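Local atomic coordinates of DUF4276 family protein (Pyrococcus horikoshii, PDB entry 2P62), a protein that is of unknown function but belongs to a Toprim-like family, so it may act on nucleic acids in a metal-dependent way. Residues A[9-12]-A[13-17]; A[19-22]-A[23-27]. All coordinates share one frame; numbering follows the deposited sequence.

Contact 1 (A[9-12]-A[13-17])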
loop_
_atom_site.group_PDB
_atom_site.type_symbol
_atom_site.label_atom_id
_atom_site.label_comp_id
_atom_site.label_asym_id
_atom_site.label_seq_id
_atom_site.Cartn_x
_atom_site.Cartn_y
_atom_site.Cartn_z
ATOM N N GLU A 9 3.067 -6.268 13.219
ATOM C CA GLU A 9 3.513 -4.884 13.089
ATOM C C GLU A 9 2.843 -4.056 11.994
ATOM O O GLU A 9 2.441 -2.927 12.248
ATOM C CB GLU A 9 5.030 -4.819 12.893
ATOM C CG GLU A 9 5.571 -3.403 13.038
ATOM C CD GLU A 9 7.072 -3.322 12.853
ATOM O OE1 GLU A 9 7.779 -4.238 13.329
ATOM O OE2 GLU A 9 7.546 -2.336 12.246
ATOM N N GLY A 10 2.728 -4.604 10.786
ATOM C CA GLY A 10 2.119 -3.853 9.699
ATOM C C GLY A 10 1.271 -4.651 8.723
ATOM O O GLY A 10 1.030 -5.848 8.916
ATOM N N LYS A 11 0.816 -3.977 7.666
ATOM C CA LYS A 11 -0.021 -4.594 6.639
ATOM C C LYS A 11 0.665 -5.803 6.007
ATOM O O LYS A 11 0.024 -6.830 5.783
ATOM C CB LYS A 11 -0.356 -3.579 5.544
ATOM C CG LYS A 11 -1.555 -3.950 4.682
ATOM C CD LYS A 11 -2.849 -3.766 5.462
ATOM C CE LYS A 11 -4.095 -3.797 4.564
ATOM N NZ LYS A 11 -4.324 -5.113 3.910
ATOM N N THR A 12 1.960 -5.683 5.714
ATOM C CA THR A 12 2.698 -6.792 5.109
ATOM C C THR A 12 2.564 -8.067 5.948
ATOM O O THR A 12 2.297 -9.147 5.409
ATOM C CB THR A 12 4.212 -6.462 4.938
ATOM O OG1 THR A 12 4.755 -5.988 6.179
ATOM C CG2 THR A 12 4.418 -5.401 3.855
ATOM N N ASP A 13 2.736 -7.935 7.266
ATOM C CA ASP A 13 2.628 -9.078 8.172
ATOM C C ASP A 13 1.191 -9.577 8.233
ATOM O O ASP A 13 0.955 -10.777 8.363
ATOM C CB ASP A 13 3.100 -8.713 9.590
ATOM C CG ASP A 13 4.389 -7.883 9.597
ATOM O OD1 ASP A 13 4.297 -6.654 9.800
ATOM O OD2 ASP A 13 5.485 -8.451 9.393
ATOM N N GLU A 14 0.223 -8.667 8.137
ATOM C CA GLU A 14 -1.177 -9.085 8.177
ATOM C C GLU A 14 -1.563 -9.885 6.925
ATOM O O GLU A 14 -2.302 -10.863 7.016
ATOM C CB GLU A 14 -2.111 -7.875 8.330
ATOM C CG GLU A 14 -3.599 -8.227 8.195
ATOM C CD GLU A 14 -4.478 -7.008 7.937
ATOM O OE1 GLU A 14 -4.769 -6.252 8.887
ATOM O OE2 GLU A 14 -4.868 -6.797 6.772
ATOM N N SER A 15 -1.070 -9.470 5.760
ATOM C CA SER A 15 -1.386 -10.174 4.515
ATOM C C SER A 15 -0.792 -11.568 4.506
ATOM O O SER A 15 -1.459 -12.535 4.131
ATOM C CB SER A 15 -0.856 -9.412 3.297
ATOM O OG SER A 15 -1.582 -8.226 3.079
ATOM N N PHE A 16 0.471 -11.655 4.913
ATOM C CA PHE A 16 1.177 -12.925 4.959
ATOM C C PHE A 16 0.371 -13.940 5.774
ATOM O O PHE A 16 0.079 -15.030 5.294
ATOM C CB PHE A 16 2.582 -12.727 5.558
ATOM C CG PHE A 16 3.391 -13.994 5.656
ATOM C CD1 PHE A 16 3.434 -14.720 6.842
ATOM C CD2 PHE A 16 4.097 -14.472 4.558
ATOM C CE1 PHE A 16 4.172 -15.909 6.934
ATOM C CE2 PHE A 16 4.837 -15.659 4.639
ATOM C CZ PHE A 16 4.871 -16.377 5.832
ATOM N N PHE A 17 -0.021 -13.576 6.990
ATOM C CA PHE A 17 -0.788 -14.499 7.817
ATOM C C PHE A 17 -2.192 -14.761 7.280
ATOM O O PHE A 17 -2.688 -15.889 7.346
ATOM C CB PHE A 17 -0.866 -13.990 9.258
ATOM C CG PHE A 17 0.324 -14.369 10.094
ATOM C CD1 PHE A 17 0.440 -15.657 10.616
ATOM C CD2 PHE A 17 1.355 -13.459 10.317
ATOM C CE1 PHE A 17 1.573 -16.040 11.344
ATOM C CE2 PHE A 17 2.490 -13.830 11.041
ATOM C CZ PHE A 17 2.601 -15.127 11.556
HETATM O O HOH W 1 -4.169 -8.126 4.581
#

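Contact 2 (A[19-22]-A[23-27])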
loop_
_atom_site.group_PDB
_atom_site.type_symbol
_atom_site.label_atom_id
_atom_site.label_comp_id
_atom_site.label_asym_id
_atom_site.label_seq_id
_atom_site.Cartn_x
_atom_site.Cartn_y
_atom_site.Cartn_z
ATOM N N VAL A 19 -3.298 -14.719 4.087
ATOM C CA VAL A 19 -3.377 -15.628 2.949
ATOM C C VAL A 19 -3.167 -17.084 3.389
ATOM O O VAL A 19 -3.818 -17.992 2.877
ATOM C CB VAL A 19 -2.383 -15.230 1.808
ATOM C CG1 VAL A 19 -0.935 -15.303 2.291
ATOM C CG2 VAL A 19 -2.607 -16.129 0.597
ATOM N N LEU A 20 -2.280 -17.315 4.349
ATOM C CA LEU A 20 -2.072 -18.678 4.815
ATOM C C LEU A 20 -3.293 -19.180 5.580
ATOM O O LEU A 20 -3.756 -20.295 5.352
ATOM C CB LEU A 20 -0.855 -18.759 5.729
ATOM C CG LEU A 20 0.506 -18.473 5.096
ATOM C CD1 LEU A 20 1.498 -18.251 6.216
ATOM C CD2 LEU A 20 0.940 -19.614 4.170
ATOM N N LEU A 21 -3.812 -18.359 6.489
ATOM C CA LEU A 21 -4.965 -18.741 7.300
ATOM C C LEU A 21 -6.240 -18.961 6.485
ATOM O O LEU A 21 -7.071 -19.787 6.849
ATOM C CB LEU A 21 -5.214 -17.691 8.390
ATOM C CG LEU A 21 -4.148 -17.546 9.485
ATOM C CD1 LEU A 21 -4.522 -16.418 10.437
ATOM C CD2 LEU A 21 -4.019 -18.866 10.240
ATOM N N GLU A 22 -6.390 -18.223 5.386
ATOM C CA GLU A 22 -7.559 -18.359 4.521
ATOM C C GLU A 22 -7.368 -19.463 3.482
ATOM O O GLU A 22 -8.068 -20.477 3.495
ATOM C CB GLU A 22 -7.857 -17.036 3.792
ATOM C CG GLU A 22 -8.416 -15.931 4.696
ATOM C CD GLU A 22 -8.796 -14.637 3.959
ATOM O OE1 GLU A 22 -9.359 -13.736 4.615
ATOM O OE2 GLU A 22 -8.541 -14.506 2.744
ATOM N N LYS A 23 -6.392 -19.265 2.604
ATOM C CA LYS A 23 -6.121 -20.193 1.517
ATOM C C LYS A 23 -5.520 -21.538 1.886
ATOM O O LYS A 23 -5.600 -22.488 1.110
ATOM C CB LYS A 23 -5.248 -19.497 0.470
ATOM C CG LYS A 23 -5.880 -18.226 -0.108
ATOM C CD LYS A 23 -7.222 -18.507 -0.794
ATOM C CE LYS A 23 -7.832 -17.249 -1.434
ATOM N NZ LYS A 23 -8.253 -16.235 -0.433
ATOM N N LEU A 24 -4.931 -21.631 3.069
ATOM C CA LEU A 24 -4.331 -22.887 3.489
ATOM C C LEU A 24 -5.122 -23.586 4.600
ATOM O O LEU A 24 -5.200 -24.811 4.621
ATOM C CB LEU A 24 -2.900 -22.641 3.947
ATOM C CG LEU A 24 -2.017 -23.882 4.037
ATOM C CD1 LEU A 24 -1.773 -24.457 2.639
ATOM C CD2 LEU A 24 -0.705 -23.503 4.682
ATOM N N TYR A 25 -5.714 -22.826 5.521
ATOM C CA TYR A 25 -6.472 -23.453 6.605
ATOM C C TYR A 25 -7.986 -23.301 6.565
ATOM O O TYR A 25 -8.652 -23.646 7.527
ATOM C CB TYR A 25 -5.947 -22.999 7.980
ATOM C CG TYR A 25 -4.521 -23.412 8.231
ATOM C CD1 TYR A 25 -3.473 -22.561 7.918
ATOM C CD2 TYR A 25 -4.214 -24.686 8.706
ATOM C CE1 TYR A 25 -2.153 -22.962 8.063
ATOM C CE2 TYR A 25 -2.888 -25.103 8.856
ATOM C CZ TYR A 25 -1.865 -24.231 8.528
ATOM O OH TYR A 25 -0.549 -24.616 8.648
ATOM N N GLY A 26 -8.525 -22.779 5.467
ATOM C CA GLY A 26 -9.965 -22.647 5.351
ATOM C C GLY A 26 -10.641 -21.544 6.138
ATOM O O GLY A 26 -11.864 -21.500 6.212
ATOM N N PHE A 27 -9.875 -20.645 6.733
ATOM C CA PHE A 27 -10.501 -19.571 7.479
ATOM C C PHE A 27 -11.137 -18.554 6.530
ATOM O O PHE A 27 -10.629 -18.309 5.435
ATOM C CB PHE A 27 -9.466 -18.901 8.385
ATOM C CG PHE A 27 -9.388 -19.503 9.755
ATOM C CD1 PHE A 27 -10.071 -18.918 10.815
ATOM C CD2 PHE A 27 -8.663 -20.664 9.984
ATOM C CE1 PHE A 27 -10.035 -19.479 12.091
ATOM C CE2 PHE A 27 -8.622 -21.237 11.258
ATOM C CZ PHE A 27 -9.309 -20.642 12.313
#

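Contact 1 (A[9-12]-A[13-17])
The carbonyl of Gly10, at the N-cap of helix 11-23, accepts the amide of Glu14 (Glu14 N to Gly10 O, 3.0 Å), and the same i to i+4 pattern steps on one residue at a time to Ser15 N on Lys11 O and Phe16 N on Thr12 O. Asp13 CG lies beside its own backbone N (chi1 -43°), which turns the carboxylate back to the N-cap amide, and OD1 takes that N-H with its anti lone pair (Gly10 N to Asp13 OD1, 2.8 Å, 148° at the hydrogen). This is one half of a capping box; the N-cap, being glycine, has no side chain to supply the other. With an alanine at Asp13, the Gly10 amide would probably lose this acceptor and the turn leading into the helix would be held less firmly. On another side of the helix Lys11 folds back at chi2 and chi4 so that NZ approaches OE2 of Glu14, in a salt bridge whose hydrogen bond is weak (Lys11 NZ to Glu14 OE2, 3.4 Å). A water ties the pair together, accepting from Lys11 NZ and donating to Glu14 OE2 (2.7 Å from the water oxygen) and to Ser15 OG, which also bonds Glu209. The VEG sequence ending at Gly10 is consistent with the glutamate motif of Toprim domains. Following strand 2-7, the helix lays Thr12 and Phe16 against Tyr208 and Ile212 of helix 204-218, Asp13 and Phe16 against Leu152 of helix 152-162, and Lys11 and Thr12 against Asp202 of the second subunit.

Contact 2 (A[19-22]-A[23-27])
Leu21 and Phe27 are joined where helix 11-23 runs out: the Leu21 carbonyl accepts the amide of Phe27 (Phe27 N to Leu21 O, 2.9 Å, 148° at the hydrogen), and their CB atoms pack together. The carbonyl oxygen also lies at the edge of the Phe27 ring, near its plane. Gly26, with its positive phi of 75°, lets the chain double back for this bond, and its own amide makes a weak one to Glu22 O. Earlier in the turn Lys23 N still bonds Val19 O in the helical pattern (2.9 Å). Followed outward, Glu22 first offers its CA-H to the carbonyl of Phe27 (Glu22 CA to Phe27 O, 3.2 Å). CB stays close to the same oxygen, and CG, set beside the backbone N by a chi1 of -72°, is 3.3 Å from Phe27 O, so the inner part of the chain runs past the returning backbone. From there the chain is extended, and CD carries two oxygens with different mates: OE1 pairs with Arg28 in a salt bridge, while OE2 has a long one to its sequence neighbour (Glu22 OE2 to Lys23 NZ, 3.6 Å). Lys23 can meet it because its chain is folded at chi2 and chi4; the Lys23 and Val19 side chains cross at about a right angle, with Lys23 CG 4.0 Å from Val19 CG2. Apolar groups fill in beside the turn: Leu20 CD2 touches Leu24 CD2 (4.3 Å), and Leu21 CD2 touches Tyr25 CD1. Leu20 and Leu24 reach Leu227 of helix 220-229, whereas Leu21 and Phe27 rest on Leu53 and Leu60 of the sheet. Chemically, the reversal combines carbonyls held by returning amides, apolar packing of Leu20, Leu21 and Phe27, and the carboxylate of a buried glutamate, its charge probably balanced chiefly by Arg28.

Leaving strand 2-7, the chain first passes through contact 1, which closes the turn into helix 11-23, and then, at the far end of the same helix, through contact 2, which reverses it toward strand 28-29. The two stand in series, neither nested nor crossed, with centres about 14 Å apart and no touch between them beyond the shared helix. Contact 1 lies nearer the centre of the folded chain and touches Asp202 of the second subunit, the sequence neighbour of Cys203, a residue seen in an interchain disulfide. Contact 2 meets no other chain. Helix 11-23 thus joins strands 2-7 and 28-29 while packing against strands 51-55 and 58-63 and helices 152-162, 204-218 and 220-229.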